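Local coordinates for protein polyporopepsin (PDB 1WKR) that cleaves proteins with broad specificity as a pepsin-like aspartic endopeptidase and clots milk, at residues G21-Y27 and K44-S50. Sequence-based numbering, arbitrary orientation.
Sequences GSPATTY and KSYVKTS
Lys44 slants across the Tyr27 ring to reach the backbone of Thr26. Its CB sits 3.9 Å from Tyr27 CE2; further along, CD and CE each lie 3.3 Å from Thr26 O, and a bend at the last torsion (chi4 -135°) brings NZ to 2.8 Å from that same oxygen. NZ stands 17° out of the carbonyl plane of Thr26. Tyr27 OH, at the far end of the ring, takes a nearly straight bond from Val47 N (3.0 Å, 171°) and gives its own proton to a water, which in turn donates to Val47 O. The hydroxyl thus meets the Val47 backbone twice, directly at N and through the water at O. A phenylalanine in place of Tyr27 would probably leave Val47 N and the bridging water without their mate. Val47 CB and its methyls pack against Thr25 OG1. At the turn between strands 14-20 and 25-32, Ser22 N donates to Thr49 OG1 (2.9 Å), which also bonds Thr51, and a second water joins Ser22 O to Ser50 OG. The irregular loop before strand 53-55 is therefore fastened to this hairpin, at the surface and away from the catalytic aspartates, by backbone-to-side-chain bonds and waters rather than by strand pairing.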
loop_
_atom_site.group_PDB
_atom_site.type_symbol
_atom_site.label_atom_id
_atom_site.label_comp_id
_atom_site.label_asym_id
_atom_site.label_seq_id
_atom_site.Cartn_x
_atom_site.Cartn_y
_atom_site.Cartn_z
ATOM N N GLY A 21 -21.855 8.899 5.593
ATOM C CA GLY A 21 -23.277 9.401 5.798
ATOM C C GLY A 21 -23.468 9.896 7.235
ATOM O O GLY A 21 -22.649 9.809 8.110
ATOM N N SER A 22 -24.700 10.340 7.381
ATOM C CA SER A 22 -25.244 10.756 8.720
ATOM C C SER A 22 -26.703 10.410 8.774
ATOM O O SER A 22 -27.530 11.081 8.105
ATOM C CB SER A 22 -25.077 12.248 8.897
ATOM O OG SER A 22 -25.507 12.637 10.174
ATOM N N PRO A 23 -27.037 9.385 9.495
ATOM C CA PRO A 23 -26.199 8.561 10.367
ATOM C C PRO A 23 -25.219 7.698 9.448
ATOM O O PRO A 23 -25.547 7.372 8.325
ATOM C CB PRO A 23 -27.174 7.635 11.076
ATOM C CG PRO A 23 -28.261 7.587 10.222
ATOM C CD PRO A 23 -28.460 8.943 9.572
ATOM N N ALA A 24 -24.096 7.403 10.043
ATOM C CA ALA A 24 -22.980 6.746 9.255
ATOM C C ALA A 24 -23.227 5.215 9.176
ATOM O O ALA A 24 -23.550 4.566 10.150
ATOM C CB ALA A 24 -21.654 7.039 9.933
ATOM N N THR A 25 -23.012 4.733 7.964
ATOM C CA THR A 25 -22.866 3.285 7.753
ATOM C C THR A 25 -21.358 3.026 7.681
ATOM O O THR A 25 -20.629 3.781 7.061
ATOM C CB THR A 25 -23.567 2.876 6.430
ATOM O OG1 THR A 25 -25.004 3.010 6.663
ATOM C CG2 THR A 25 -23.326 1.415 6.070
ATOM N N THR A 26 -20.912 1.923 8.280
ATOM C CA THR A 26 -19.519 1.548 8.200
ATOM C C THR A 26 -19.202 0.669 7.034
ATOM O O THR A 26 -19.906 -0.321 6.737
ATOM C CB THR A 26 -19.176 0.773 9.462
ATOM O OG1 THR A 26 -19.301 1.664 10.594
ATOM C CG2 THR A 26 -17.664 0.359 9.462
ATOM N N TYR A 27 -18.107 0.995 6.317
ATOM C CA TYR A 27 -17.613 0.230 5.208
ATOM C C TYR A 27 -16.154 -0.128 5.534
ATOM O O TYR A 27 -15.414 0.657 6.147
ATOM C CB TYR A 27 -17.634 1.050 3.915
ATOM C CG TYR A 27 -19.049 1.508 3.560
ATOM C CD1 TYR A 27 -19.586 2.638 4.165
ATOM C CD2 TYR A 27 -19.818 0.803 2.660
ATOM C CE1 TYR A 27 -20.866 3.078 3.876
ATOM C CE2 TYR A 27 -21.168 1.246 2.336
ATOM C CZ TYR A 27 -21.572 2.359 2.971
ATOM O OH TYR A 27 -22.891 2.837 2.648
ATOM N N LYS A 44 -21.244 -4.020 0.547
ATOM C CA LYS A 44 -22.463 -3.314 1.053
ATOM C C LYS A 44 -22.904 -2.293 0.031
ATOM O O LYS A 44 -22.138 -1.514 -0.560
ATOM C CB LYS A 44 -22.092 -2.554 2.305
ATOM C CG LYS A 44 -21.705 -3.476 3.456
ATOM C CD LYS A 44 -21.187 -2.601 4.671
ATOM C CE LYS A 44 -20.887 -3.315 5.918
ATOM N NZ LYS A 44 -21.344 -2.752 7.104
ATOM N N SER A 45 -24.244 -2.142 -0.151
ATOM C CA SER A 45 -24.811 -1.098 -0.969
ATOM C C SER A 45 -24.526 0.270 -0.267
ATOM O O SER A 45 -24.526 0.366 0.939
ATOM C CB SER A 45 -26.321 -1.282 -1.057
ATOM O OG SER A 45 -26.614 -2.529 -1.655
ATOM N N TYR A 46 -24.416 1.265 -1.131
ATOM C CA TYR A 46 -24.280 2.656 -0.645
ATOM C C TYR A 46 -25.590 3.076 0.036
ATOM O O TYR A 46 -26.634 3.149 -0.613
ATOM C CB TYR A 46 -23.999 3.576 -1.802
ATOM C CG TYR A 46 -23.812 5.041 -1.490
ATOM C CD1 TYR A 46 -23.220 5.474 -0.308
ATOM C CD2 TYR A 46 -24.194 5.998 -2.430
ATOM C CE1 TYR A 46 -23.039 6.829 -0.055
ATOM C CE2 TYR A 46 -24.004 7.339 -2.181
ATOM C CZ TYR A 46 -23.436 7.720 -1.035
ATOM O OH TYR A 46 -23.230 9.107 -0.862
ATOM N N VAL A 47 -25.507 3.395 1.307
ATOM C CA VAL A 47 -26.694 3.877 2.087
ATOM C C VAL A 47 -26.718 5.372 1.981
ATOM O O VAL A 47 -25.796 6.095 2.512
ATOM C CB VAL A 47 -26.577 3.416 3.483
ATOM C CG1 VAL A 47 -27.814 3.941 4.271
ATOM C CG2 VAL A 47 -26.564 1.850 3.512
ATOM N N LYS A 48 -27.690 5.950 1.302
ATOM C CA LYS A 48 -27.785 7.376 1.024
ATOM C C LYS A 48 -28.530 8.061 2.142
ATOM O O LYS A 48 -29.695 7.737 2.490
ATOM C CB LYS A 48 -28.519 7.597 -0.294
ATOM C CG LYS A 48 -27.636 7.082 -1.444
ATOM C CD LYS A 48 -28.349 7.393 -2.804
ATOM C CE LYS A 48 -27.489 6.886 -3.986
ATOM N NZ LYS A 48 -28.204 7.197 -5.273
ATOM N N THR A 49 -27.899 9.038 2.780
ATOM C CA THR A 49 -28.473 9.823 3.843
ATOM C C THR A 49 -28.468 11.248 3.418
ATOM O O THR A 49 -28.119 11.632 2.316
ATOM C CB THR A 49 -27.651 9.669 5.146
ATOM O OG1 THR A 49 -26.315 10.236 4.929
ATOM C CG2 THR A 49 -27.504 8.223 5.542
ATOM N N SER A 50 -28.856 12.155 4.392
ATOM C CA SER A 50 -29.011 13.519 3.991
ATOM C C SER A 50 -27.736 14.268 3.622
ATOM O O SER A 50 -27.732 15.244 2.926
ATOM C CB SER A 50 -29.625 14.352 5.167
ATOM O OG SER A 50 -28.735 14.408 6.269
HETATM O O HOH W 1 -28.445 13.685 8.836
HETATM O O HOH W 2 -23.327 5.444 3.479
#